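Local coordinates for protein NAD nucleotidase (Haemophilus influenzae, PDB 3ZTV) that degrades NAD to adenosine and nicotinamide riboside in the periplasm, acting as an NAD pyrophosphatase and as a zinc-dependent 5'-nucleotidase with greatest activity on AMP, at residues 88-93 with 117-122; 111-116 with 137-142; 256-261 with 281-286; 212-217 with 249-254. All blocks are in the same frame, centred on the assembly; numbering follows the deposited sequence.

From the N terminus, interaction 1 packs helix 84-93 on residues 117-122, the loop leading into strand 123-124, near strand 97-99. Helix 108-116 has by then opened interaction 2, closed at 137-142 beside Val-123 of strand 123-124, so the two contacts cross along the chain; their segments adjoin at 116 and 117, with centres about 12 Å apart. Interaction 4, its centre about 30 Å from that of interaction 2, ties the end of helix 206-215 to edge strand 249-252. Interaction 3 follows in series, setting strand 258-263, the neighbour of 249-252, against strand 284-295 of the other large sheet. Interactions 3 and 4 touch through backbone pairs such as Val-259 with Phe-251.

Interaction 1: residues 88-93 with 117-122; sequences AVMNAG and EPLKIP
The carboxamide of Asn-91 grips the loop backbone with both of its ends. Its OD1 accepts a hydrogen bond from Lys-120 N at 2.8 Å, nearly straight at the hydrogen (169°), while its ND2 donates to Pro-118 O at 3.0 Å. Lys-120 N sits somewhat out of the carboxamide plane and Pro-118 O lies in it; together the two bonds fix its rotation and which end faces which backbone group. With CG anti to the carbonyl carbon (chi1 -74°), the side chain leaves the helix toward the loop. Beside this polar clamp is an apolar patch. Leu-119 CD1 packs against Met-90 CB at 3.9 Å and also lies near the sulfur and terminal methyl of the same methionine. Ile-121 comes in next to it, its CD1 3.8 Å from Met-90 O. On the outer side, Lys-120 folds back along its own loop, and its NZ donates to Glu-117 O at 3.2 Å. Met-90, Leu-119 and Ile-121 all touch Phe-98 of strand 97-99. The contact thus belongs to the alpha/beta layering of the calcineurin-like phosphoesterase domain, where a helix packs on the loop that leads into edge strand 123-124.

Interaction 2: residues 111-116 with 137-142; sequences GLLKLL and YNKWKP
Leu-116 and Trp-140 meet in the closely packed half of this contact. Leu-116 CD1 approaches the six-membered ring at its edge, in the ring plane, 3.9 Å from Trp-140 CE3. One helical turn earlier, Leu-112 crosses the indole at about a right angle and brings its CD2 to 4.0 Å from Trp-140 CZ3. The tryptophan reaches both leucines because its CG sits between the backbone N and the carbonyl carbon (chi1 60°), which turns the benzo edge toward the helix. The one polar atom of the indole, NE1, donates to Val-128 O, a bond that fixes the far edge of the ring system.

The outer half rests on the aliphatic part of a lysine. Leu-116 CD1 also touches Lys-139 CB at 3.9 Å, so this single methyl is shared between lysine and tryptophan. Further out, Leu-113 CD1 meets Lys-139 CE at 3.8 Å, the two side chains crossing obliquely. The bend of the lysine at chi2 (-59°) carries its chain across the flank of the helix, so that CE meets Leu-113. Lys-139 is solvent-exposed and Leu-113 partly so, in contrast to the buried Leu-112 and Leu-116. No hydrogen bond joins the two segments, and the summed buried surface is a modest 187 Å².

Strand 123-124 lies beside the inner half, with Val-123 touching both Leu-116 and Trp-140. Helix 108-116 is thereby packed against the loop that runs into edge strand 143-148, while Tyr-137 and Asn-138 of that loop pack on Lys-191 of the second subunit.

Interaction 3: residues 256-261 with 281-286; sequences GEPVFV and EGIASI
A chi1 of -61° sets the ring of Phe-260 beside its backbone N and sends it out from strand 258-261 toward Ile-286, whose own CG1 takes the same position (chi1 -57°) and comes from the opposite direction. The result is a CH-pi contact: Ile-286 CD1 stands 3.7 Å from the centroid of the Phe-260 ring and only 3° off its normal. Ile-286 CG1 follows over the same ring, 3.5 Å from Phe-260 CE1. A different group occupies the rim, where Ala-284 O lies in the ring plane, 3.4 Å from Phe-260 CE2. The ring thus meets a methyl over one face and a carbonyl oxygen at its edge.

These strand segments do not pair. Their axes approach to 7.4 Å and cross at 52°, and no direct hydrogen bond links them, as expected where two mixed sheets pack face to face in the alpha/beta sandwich of the metallophosphoesterase fold. Strand 258-263 belongs to the six-stranded sheet and strand 284-295 to the seven-stranded one. Ala-284 and Ile-286 also touch side chains of the neighbouring strand 270-278.

Water 1 bridges the backbones: it accepts from Ala-284 N at 2.9 Å and lies 2.9 Å from Pro-258 O, to which it can donate. Where the strands begin, Pro-258 CG rests on Ile-283 CG2 at 3.7 Å, and just before them Glu-257 crosses Ile-283 at about a right angle.

Interaction 4: residues 212-217 with 249-254; sequences IAQKVN and LEFKNP
Phe-251 packs against Gln-214, whose amide plane lies 34° from that of the ring. The aliphatic part of the glutamine makes the touch, with Gln-214 CG 3.8 Å from Phe-251 CD1. At the other ortho carbon, Phe-251 CD2 packs on Ala-213 CB at 3.9 Å, so adjacent residues of the last helical turn receive the two flanks of the phenylalanine. Past the strand, Pro-254 points toward the helix end and sets its CD 3.3 Å from Gln-214 O; Asn-217 lies slantwise against this proline.

The chi1 of Asn-253 (67°) lets OD1 accept from Glu-257 N and ND2 reach water 3, while its CB lies 3.3 Å from Val-216 O. Two waters bridge the segments: water 2 donates to the carbonyls Gln-214 O and Lys-252 O, and water 3 donates to Val-216 O and accepts from Asn-253 ND2. The buried Ala-213 O has no conventional hydrogen-bond partner in the model, although Asn-253 CA makes a CA-H...O contact to it at 3.4 Å.

Ala-213 covers Val-259 and Val-261 of strand 258-263 as well as meeting Phe-251, so the end of helix 206-215 lies across the last two strands of the sheet, 258-263 and edge strand 249-252.

Interaction 1: residues 88-93 with 117-122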
loop_
_atom_site.group_PDB
_atom_site.type_symbol
_atom_site.label_atom_id
_atom_site.label_comp_id
_atom_site.label_asym_id
_atom_site.label_seq_id
_atom_site.Cartn_x
_atom_site.Cartn_y
_atom_site.Cartn_z
ATOM N N ALA A 88 -11.487 0.680 33.909
ATOM C CA ALA A 88 -11.207 0.897 35.321
ATOM C C ALA A 88 -9.905 0.223 35.761
ATOM O O ALA A 88 -9.069 0.829 36.446
ATOM C CB ALA A 88 -12.385 0.416 36.174
ATOM N N VAL A 89 -9.733 -1.037 35.387
ATOM C CA VAL A 89 -8.522 -1.750 35.805
ATOM C C VAL A 89 -7.280 -1.265 35.047
ATOM O O VAL A 89 -6.179 -1.211 35.612
ATOM C CB VAL A 89 -8.674 -3.292 35.776
ATOM C CG1 VAL A 89 -9.816 -3.742 36.718
ATOM C CG2 VAL A 89 -8.904 -3.804 34.362
ATOM N N MET A 90 -7.456 -0.878 33.788
ATOM C CA MET A 90 -6.357 -0.282 33.022
ATOM C C MET A 90 -5.915 1.040 33.634
ATOM O O MET A 90 -4.717 1.292 33.797
ATOM C CB MET A 90 -6.774 -0.082 31.562
ATOM C CG MET A 90 -6.924 -1.385 30.796
ATOM S SD MET A 90 -7.758 -1.211 29.201
ATOM C CE MET A 90 -6.453 -0.521 28.173
ATOM N N ASN A 91 -6.882 1.886 33.996
ATOM C CA ASN A 91 -6.568 3.147 34.652
ATOM C C ASN A 91 -5.770 2.902 35.929
ATOM O O ASN A 91 -4.811 3.622 36.219
ATOM C CB ASN A 91 -7.848 3.917 34.970
ATOM C CG ASN A 91 -8.480 4.538 33.736
ATOM O OD1 ASN A 91 -7.850 4.637 32.679
ATOM N ND2 ASN A 91 -9.722 4.979 33.870
ATOM N N ALA A 92 -6.160 1.875 36.682
ATOM C CA ALA A 92 -5.502 1.547 37.947
ATOM C C ALA A 92 -4.065 1.065 37.761
ATOM O O ALA A 92 -3.264 1.107 38.700
ATOM C CB ALA A 92 -6.318 0.517 38.725
ATOM N N GLY A 93 -3.740 0.596 36.557
ATOM C CA GLY A 93 -2.387 0.188 36.234
ATOM C C GLY A 93 -1.487 1.313 35.754
ATOM O O GLY A 93 -0.281 1.114 35.597
ATOM N N GLU A 117 -14.105 6.616 26.524
ATOM C CA GLU A 117 -14.605 7.702 27.371
ATOM C C GLU A 117 -14.062 7.609 28.803
ATOM O O GLU A 117 -13.468 8.568 29.290
ATOM C CB GLU A 117 -16.137 7.785 27.349
ATOM C CG GLU A 117 -16.723 8.933 28.169
ATOM C CD GLU A 117 -16.485 10.305 27.550
ATOM O OE1 GLU A 117 -15.662 10.417 26.613
ATOM O OE2 GLU A 117 -17.130 11.277 27.999
ATOM N N PRO A 118 -14.239 6.453 29.477
ATOM C CA PRO A 118 -13.687 6.302 30.831
ATOM C C PRO A 118 -12.168 6.050 30.869
ATOM O O PRO A 118 -11.555 6.231 31.924
ATOM C CB PRO A 118 -14.446 5.088 31.387
ATOM C CG PRO A 118 -14.856 4.304 30.190
ATOM C CD PRO A 118 -15.108 5.324 29.102
ATOM N N LEU A 119 -11.571 5.636 29.749
ATOM C CA LEU A 119 -10.146 5.284 29.719
ATOM C C LEU A 119 -9.274 6.535 29.769
ATOM O O LEU A 119 -9.445 7.448 28.954
ATOM C CB LEU A 119 -9.833 4.448 28.471
ATOM C CG LEU A 119 -8.403 3.932 28.333
ATOM C CD1 LEU A 119 -8.131 2.882 29.388
ATOM C CD2 LEU A 119 -8.170 3.370 26.941
ATOM N N LYS A 120 -8.350 6.592 30.725
ATOM C CA LYS A 120 -7.486 7.761 30.867
ATOM C C LYS A 120 -6.047 7.508 30.401
ATOM O O LYS A 120 -5.193 8.399 30.471
ATOM C CB LYS A 120 -7.519 8.276 32.310
ATOM C CG LYS A 120 -8.921 8.685 32.766
ATOM C CD LYS A 120 -9.574 9.614 31.743
ATOM C CE LYS A 120 -11.044 9.858 32.043
ATOM N NZ LYS A 120 -11.717 10.613 30.947
ATOM N N ILE A 121 -5.788 6.300 29.917
ATOM C CA ILE A 121 -4.493 5.950 29.343
ATOM C C ILE A 121 -4.384 6.552 27.930
ATOM O O ILE A 121 -5.278 6.346 27.112
ATOM C CB ILE A 121 -4.359 4.410 29.242
ATOM C CG1 ILE A 121 -4.611 3.733 30.604
ATOM C CG2 ILE A 121 -3.020 4.015 28.646
ATOM C CD1 ILE A 121 -3.853 4.351 31.782
ATOM N N PRO A 122 -3.290 7.277 27.629
ATOM C CA PRO A 122 -3.135 7.802 26.264
ATOM C C PRO A 122 -3.180 6.706 25.204
ATOM O O PRO A 122 -2.557 5.650 25.376
ATOM C CB PRO A 122 -1.750 8.441 26.296
ATOM C CG PRO A 122 -1.591 8.889 27.720
ATOM C CD PRO A 122 -2.252 7.794 28.540
#

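Interaction 2: residues 111-116 with 137-142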
loop_
_atom_site.group_PDB
_atom_site.type_symbol
_atom_site.label_atom_id
_atom_site.label_comp_id
_atom_site.label_asym_id
_atom_site.label_seq_id
_atom_site.Cartn_x
_atom_site.Cartn_y
_atom_site.Cartn_z
ATOM N N GLY A 111 -19.150 1.182 20.211
ATOM C CA GLY A 111 -18.560 0.376 21.263
ATOM C C GLY A 111 -17.174 0.856 21.661
ATOM O O GLY A 111 -16.822 0.845 22.839
ATOM N N LEU A 112 -16.370 1.288 20.690
ATOM C CA LEU A 112 -15.036 1.772 21.023
ATOM C C LEU A 112 -15.126 3.065 21.825
ATOM O O LEU A 112 -14.380 3.271 22.777
ATOM C CB LEU A 112 -14.180 1.964 19.767
ATOM C CG LEU A 112 -12.749 2.443 20.026
ATOM C CD1 LEU A 112 -12.072 1.618 21.121
ATOM C CD2 LEU A 112 -11.939 2.418 18.735
ATOM N N LEU A 113 -16.057 3.936 21.448
ATOM C CA LEU A 113 -16.242 5.172 22.186
ATOM C C LEU A 113 -16.537 4.898 23.666
ATOM O O LEU A 113 -16.057 5.614 24.542
ATOM C CB LEU A 113 -17.350 6.014 21.549
ATOM C CG LEU A 113 -17.511 7.422 22.122
ATOM C CD1 LEU A 113 -16.250 8.244 21.905
ATOM C CD2 LEU A 113 -18.721 8.108 21.501
ATOM N N LYS A 114 -17.318 3.851 23.941
ATOM C CA LYS A 114 -17.683 3.518 25.320
ATOM C C LYS A 114 -16.483 3.058 26.148
ATOM O O LYS A 114 -16.445 3.241 27.365
ATOM C CB LYS A 114 -18.788 2.460 25.351
ATOM C CG LYS A 114 -20.138 2.980 24.894
ATOM C CD LYS A 114 -21.201 1.896 24.959
ATOM C CE LYS A 114 -21.364 1.378 26.376
ATOM N NZ LYS A 114 -22.366 0.278 26.460
ATOM N N LEU A 115 -15.504 2.438 25.496
ATOM C CA LEU A 115 -14.242 2.125 26.171
ATOM C C LEU A 115 -13.401 3.381 26.388
ATOM O O LEU A 115 -12.868 3.619 27.472
ATOM C CB LEU A 115 -13.427 1.094 25.379
ATOM C CG LEU A 115 -11.988 0.865 25.863
ATOM C CD1 LEU A 115 -11.979 0.177 27.223
ATOM C CD2 LEU A 115 -11.177 0.036 24.870
ATOM N N LEU A 116 -13.284 4.195 25.343
ATOM C CA LEU A 116 -12.363 5.329 25.377
ATOM C C LEU A 116 -12.796 6.446 26.338
ATOM O O LEU A 116 -11.947 7.145 26.894
ATOM C CB LEU A 116 -12.137 5.883 23.961
ATOM C CG LEU A 116 -11.477 4.914 22.968
ATOM C CD1 LEU A 116 -11.168 5.609 21.647
ATOM C CD2 LEU A 116 -10.201 4.309 23.541
ATOM N N TYR A 137 -13.170 10.867 16.043
ATOM C CA TYR A 137 -12.233 11.919 15.671
ATOM C C TYR A 137 -11.520 12.460 16.910
ATOM O O TYR A 137 -12.150 12.715 17.931
ATOM C CB TYR A 137 -12.975 13.048 14.955
ATOM C CG TYR A 137 -12.054 14.074 14.332
ATOM C CD1 TYR A 137 -11.172 13.717 13.317
ATOM C CD2 TYR A 137 -12.072 15.396 14.750
ATOM C CE1 TYR A 137 -10.328 14.653 12.737
ATOM C CE2 TYR A 137 -11.231 16.341 14.170
ATOM C CZ TYR A 137 -10.363 15.960 13.169
ATOM O OH TYR A 137 -9.526 16.891 12.590
ATOM N N ASN A 138 -10.204 12.625 16.813
ATOM C CA ASN A 138 -9.402 13.195 17.900
ATOM C C ASN A 138 -9.424 12.413 19.219
ATOM O O ASN A 138 -9.257 12.998 20.290
ATOM C CB ASN A 138 -9.797 14.656 18.175
ATOM C CG ASN A 138 -9.307 15.616 17.104
ATOM O OD1 ASN A 138 -9.913 16.665 16.875
ATOM N ND2 ASN A 138 -8.210 15.263 16.445
ATOM N N LYS A 139 -9.636 11.102 19.154
ATOM C CA LYS A 139 -9.651 10.290 20.369
ATOM C C LYS A 139 -8.310 9.587 20.617
ATOM O O LYS A 139 -8.094 9.003 21.675
ATOM C CB LYS A 139 -10.784 9.268 20.316
ATOM C CG LYS A 139 -12.190 9.872 20.325
ATOM C CD LYS A 139 -12.447 10.711 21.572
ATOM C CE LYS A 139 -13.888 11.223 21.613
ATOM N NZ LYS A 139 -14.105 12.133 22.767
ATOM N N TRP A 140 -7.414 9.638 19.634
ATOM C CA TRP A 140 -6.063 9.111 19.786
ATOM C C TRP A 140 -5.125 9.843 18.852
ATOM O O TRP A 140 -5.573 10.605 17.982
ATOM C CB TRP A 140 -6.021 7.614 19.521
ATOM C CG TRP A 140 -6.453 7.176 18.147
ATOM C CD1 TRP A 140 -5.705 7.181 16.982
ATOM C CD2 TRP A 140 -7.726 6.619 17.801
ATOM N NE1 TRP A 140 -6.445 6.653 15.944
ATOM C CE2 TRP A 140 -7.695 6.322 16.418
ATOM C CE3 TRP A 140 -8.902 6.355 18.524
ATOM C CZ2 TRP A 140 -8.779 5.740 15.766
ATOM C CZ3 TRP A 140 -9.973 5.795 17.864
ATOM C CH2 TRP A 140 -9.914 5.500 16.505
ATOM N N LYS A 141 -3.826 9.616 19.032
ATOM C CA LYS A 141 -2.774 10.237 18.221
ATOM C C LYS A 141 -1.952 9.158 17.527
ATOM O O LYS A 141 -1.933 8.011 17.982
ATOM C CB LYS A 141 -1.874 11.107 19.098
ATOM C CG LYS A 141 -2.597 12.309 19.676
ATOM C CD LYS A 141 -1.664 13.244 20.420
ATOM C CE LYS A 141 -1.361 12.718 21.811
ATOM N NZ LYS A 141 -0.458 13.631 22.579
ATOM N N PRO A 142 -1.267 9.505 16.426
ATOM C CA PRO A 142 -0.443 8.489 15.754
ATOM C C PRO A 142 0.838 8.121 16.516
ATOM O O PRO A 142 1.310 6.987 16.403
ATOM C CB PRO A 142 -0.106 9.147 14.404
ATOM C CG PRO A 142 -0.203 10.628 14.684
ATOM C CD PRO A 142 -1.358 10.756 15.644
#

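Interaction 3: residues 256-261 with 281-286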
loop_
_atom_site.group_PDB
_atom_site.type_symbol
_atom_site.label_atom_id
_atom_site.label_comp_id
_atom_site.label_asym_id
_atom_site.label_seq_id
_atom_site.Cartn_x
_atom_site.Cartn_y
_atom_site.Cartn_z
ATOM N N GLY A 256 21.072 -2.778 8.713
ATOM C CA GLY A 256 21.991 -3.578 9.500
ATOM C C GLY A 256 21.874 -3.361 10.998
ATOM O O GLY A 256 22.628 -3.958 11.756
ATOM N N GLU A 257 20.923 -2.530 11.439
ATOM C CA GLU A 257 20.748 -2.259 12.872
ATOM C C GLU A 257 19.861 -3.316 13.540
ATOM O O GLU A 257 18.990 -3.887 12.896
ATOM C CB GLU A 257 20.168 -0.855 13.078
ATOM C CG GLU A 257 20.957 0.240 12.335
ATOM C CD GLU A 257 22.429 0.260 12.668
ATOM O OE1 GLU A 257 23.071 -0.812 12.699
ATOM O OE2 GLU A 257 22.963 1.370 12.889
ATOM N N PRO A 258 20.099 -3.597 14.827
ATOM C CA PRO A 258 19.265 -4.594 15.517
ATOM C C PRO A 258 17.844 -4.095 15.753
ATOM O O PRO A 258 17.634 -2.901 15.968
ATOM C CB PRO A 258 19.985 -4.819 16.856
ATOM C CG PRO A 258 20.847 -3.608 17.055
ATOM C CD PRO A 258 21.174 -3.060 15.684
ATOM N N VAL A 259 16.888 -5.018 15.678
ATOM C CA VAL A 259 15.493 -4.754 16.018
ATOM C C VAL A 259 15.028 -5.888 16.927
ATOM O O VAL A 259 15.257 -7.066 16.620
ATOM C CB VAL A 259 14.585 -4.740 14.764
ATOM C CG1 VAL A 259 13.151 -4.312 15.140
ATOM C CG2 VAL A 259 15.147 -3.829 13.647
ATOM N N PHE A 260 14.344 -5.541 18.013
ATOM C CA PHE A 260 13.834 -6.544 18.953
ATOM C C PHE A 260 12.311 -6.601 18.887
ATOM O O PHE A 260 11.662 -5.565 18.770
ATOM C CB PHE A 260 14.334 -6.231 20.362
ATOM C CG PHE A 260 15.827 -6.261 20.460
ATOM C CD1 PHE A 260 16.489 -7.467 20.627
ATOM C CD2 PHE A 260 16.578 -5.106 20.309
ATOM C CE1 PHE A 260 17.882 -7.522 20.677
ATOM C CE2 PHE A 260 17.977 -5.153 20.362
ATOM C CZ PHE A 260 18.621 -6.358 20.548
ATOM N N VAL A 261 11.762 -7.812 18.922
ATOM C CA VAL A 261 10.317 -8.032 18.805
ATOM C C VAL A 261 9.870 -8.972 19.917
ATOM O O VAL A 261 10.495 -10.014 20.148
ATOM C CB VAL A 261 9.988 -8.704 17.450
ATOM C CG1 VAL A 261 8.491 -8.995 17.321
ATOM C CG2 VAL A 261 10.498 -7.860 16.279
ATOM N N GLU A 281 23.929 6.870 19.304
ATOM C CA GLU A 281 23.406 6.821 17.941
ATOM C C GLU A 281 22.051 6.103 17.851
ATOM O O GLU A 281 21.484 5.976 16.765
ATOM C CB GLU A 281 24.425 6.165 17.000
ATOM C CG GLU A 281 25.769 6.893 16.898
ATOM C CD GLU A 281 26.699 6.625 18.077
ATOM O OE1 GLU A 281 26.536 5.596 18.773
ATOM O OE2 GLU A 281 27.607 7.454 18.306
ATOM N N GLY A 282 21.545 5.619 18.982
ATOM C CA GLY A 282 20.211 5.044 19.020
ATOM C C GLY A 282 20.157 3.563 18.682
ATOM O O GLY A 282 19.103 3.060 18.273
ATOM N N ILE A 283 21.273 2.856 18.855
ATOM C CA ILE A 283 21.294 1.407 18.657
ATOM C C ILE A 283 20.927 0.702 19.970
ATOM O O ILE A 283 21.512 0.994 21.014
ATOM C CB ILE A 283 22.675 0.932 18.183
ATOM C CG1 ILE A 283 23.060 1.626 16.869
ATOM C CG2 ILE A 283 22.699 -0.591 18.060
ATOM C CD1 ILE A 283 22.109 1.349 15.728
ATOM N N ALA A 284 19.936 -0.194 19.925
ATOM C CA ALA A 284 19.447 -0.876 21.124
ATOM C C ALA A 284 20.234 -2.147 21.437
ATOM O O ALA A 284 20.575 -2.910 20.540
ATOM C CB ALA A 284 17.959 -1.206 20.967
ATOM N N SER A 285 20.472 -2.366 22.731
ATOM C CA SER A 285 21.011 -3.623 23.245
ATOM C C SER A 285 20.209 -4.026 24.475
ATOM O O SER A 285 19.640 -3.173 25.163
ATOM C CB SER A 285 22.487 -3.479 23.608
ATOM O OG SER A 285 22.675 -2.408 24.499
ATOM N N ILE A 286 20.181 -5.325 24.751
ATOM C CA ILE A 286 19.367 -5.874 25.835
ATOM C C ILE A 286 20.166 -6.048 27.129
ATOM O O ILE A 286 21.244 -6.644 27.127
ATOM C CB ILE A 286 18.761 -7.231 25.420
ATOM C CG1 ILE A 286 17.937 -7.075 24.133
ATOM C CG2 ILE A 286 17.925 -7.824 26.563
ATOM C CD1 ILE A 286 16.935 -5.926 24.172
HETATM O O HOH W 1 18.709 -0.648 17.355
#

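Interaction 4: residues 212-217 with 249-254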
loop_
_atom_site.group_PDB
_atom_site.type_symbol
_atom_site.label_atom_id
_atom_site.label_comp_id
_atom_site.label_asym_id
_atom_site.label_seq_id
_atom_site.Cartn_x
_atom_site.Cartn_y
_atom_site.Cartn_z
ATOM N N ILE A 212 8.088 -6.367 9.506
ATOM C CA ILE A 212 8.477 -4.979 9.691
ATOM C C ILE A 212 9.930 -4.870 10.174
ATOM O O ILE A 212 10.714 -4.051 9.656
ATOM C CB ILE A 212 7.503 -4.256 10.656
ATOM C CG1 ILE A 212 6.124 -4.096 10.005
ATOM C CG2 ILE A 212 8.054 -2.911 11.089
ATOM C CD1 ILE A 212 5.028 -3.594 10.954
ATOM N N ALA A 213 10.295 -5.705 11.147
ATOM C CA ALA A 213 11.657 -5.688 11.682
ATOM C C ALA A 213 12.699 -5.892 10.584
ATOM O O ALA A 213 13.766 -5.281 10.613
ATOM C CB ALA A 213 11.819 -6.741 12.762
ATOM N N GLN A 214 12.373 -6.726 9.598
ATOM C CA GLN A 214 13.337 -7.079 8.552
ATOM C C GLN A 214 13.275 -6.181 7.325
ATOM O O GLN A 214 14.219 -6.161 6.526
ATOM C CB GLN A 214 13.150 -8.535 8.142
ATOM C CG GLN A 214 13.469 -9.511 9.260
ATOM C CD GLN A 214 13.143 -10.936 8.886
ATOM O OE1 GLN A 214 11.990 -11.356 8.965
ATOM N NE2 GLN A 214 14.153 -11.688 8.471
ATOM N N LYS A 215 12.186 -5.432 7.180
ATOM C CA LYS A 215 11.950 -4.646 5.966
ATOM C C LYS A 215 11.930 -3.142 6.174
ATOM O O LYS A 215 11.954 -2.384 5.208
ATOM C CB LYS A 215 10.645 -5.077 5.291
ATOM C CG LYS A 215 10.684 -6.479 4.720
ATOM C CD LYS A 215 9.434 -6.812 3.922
ATOM C CE LYS A 215 9.555 -8.185 3.275
ATOM N NZ LYS A 215 8.312 -8.573 2.546
ATOM N N VAL A 216 11.872 -2.700 7.424
ATOM C CA VAL A 216 11.700 -1.290 7.744
ATOM C C VAL A 216 12.869 -0.815 8.604
ATOM O O VAL A 216 13.277 -1.512 9.535
ATOM C CB VAL A 216 10.357 -1.062 8.495
ATOM C CG1 VAL A 216 10.248 0.353 9.036
ATOM C CG2 VAL A 216 9.166 -1.399 7.594
ATOM N N ASN A 217 13.400 0.361 8.278
ATOM C CA ASN A 217 14.501 0.955 9.035
ATOM C C ASN A 217 14.051 1.882 10.166
ATOM O O ASN A 217 12.917 2.378 10.182
ATOM C CB ASN A 217 15.446 1.733 8.098
ATOM C CG ASN A 217 16.092 0.852 7.052
ATOM O OD1 ASN A 217 16.108 1.180 5.854
ATOM N ND2 ASN A 217 16.615 -0.275 7.489
ATOM N N LEU A 249 12.747 -11.847 20.371
ATOM C CA LEU A 249 13.388 -12.127 19.092
ATOM C C LEU A 249 14.251 -10.943 18.663
ATOM O O LEU A 249 13.988 -9.801 19.047
ATOM C CB LEU A 249 12.337 -12.390 18.014
ATOM C CG LEU A 249 11.562 -13.700 18.153
ATOM C CD1 LEU A 249 10.459 -13.752 17.103
ATOM C CD2 LEU A 249 12.513 -14.887 18.028
ATOM N N GLU A 250 15.283 -11.231 17.875
ATOM C CA GLU A 250 16.190 -10.202 17.365
ATOM C C GLU A 250 16.421 -10.375 15.870
ATOM O O GLU A 250 16.663 -11.484 15.405
ATOM C CB GLU A 250 17.547 -10.253 18.087
ATOM C CG GLU A 250 18.529 -9.197 17.595
ATOM C CD GLU A 250 19.897 -9.261 18.262
ATOM O OE1 GLU A 250 20.056 -9.930 19.307
ATOM O OE2 GLU A 250 20.823 -8.615 17.727
ATOM N N PHE A 251 16.354 -9.269 15.134
ATOM C CA PHE A 251 16.595 -9.234 13.697
ATOM C C PHE A 251 17.561 -8.112 13.356
ATOM O O PHE A 251 17.925 -7.319 14.223
ATOM C CB PHE A 251 15.264 -9.044 12.952
ATOM C CG PHE A 251 14.267 -10.120 13.255
ATOM C CD1 PHE A 251 14.282 -11.305 12.543
ATOM C CD2 PHE A 251 13.346 -9.969 14.288
ATOM C CE1 PHE A 251 13.392 -12.322 12.844
ATOM C CE2 PHE A 251 12.458 -10.989 14.597
ATOM C CZ PHE A 251 12.479 -12.164 13.872
ATOM N N LYS A 252 17.990 -8.074 12.097
ATOM C CA LYS A 252 18.626 -6.891 11.523
ATOM C C LYS A 252 17.680 -6.254 10.511
ATOM O O LYS A 252 17.069 -6.956 9.695
ATOM C CB LYS A 252 19.928 -7.257 10.796
ATOM C CG LYS A 252 21.166 -7.388 11.673
ATOM C CD LYS A 252 22.409 -7.654 10.808
ATOM C CE LYS A 252 23.676 -7.805 11.640
ATOM N NZ LYS A 252 24.096 -6.525 12.266
ATOM N N ASN A 253 17.566 -4.937 10.551
ATOM C CA ASN A 253 16.809 -4.242 9.527
ATOM C C ASN A 253 17.678 -4.072 8.267
ATOM O O ASN A 253 18.856 -4.463 8.271
ATOM C CB ASN A 253 16.227 -2.928 10.073
ATOM C CG ASN A 253 17.287 -1.881 10.407
ATOM O OD1 ASN A 253 18.434 -1.958 9.945
ATOM N ND2 ASN A 253 16.902 -0.886 11.203
ATOM N N PRO A 254 17.116 -3.523 7.175
ATOM C CA PRO A 254 17.906 -3.417 5.940
ATOM C C PRO A 254 19.195 -2.616 6.126
ATOM O O PRO A 254 20.182 -2.868 5.414
ATOM C CB PRO A 254 16.940 -2.723 4.975
ATOM C CG PRO A 254 15.570 -3.210 5.447
ATOM C CD PRO A 254 15.689 -3.228 6.954
HETATM O O HOH W 2 16.575 -7.331 7.045
HETATM O O HOH W 3 14.089 -0.862 12.021
#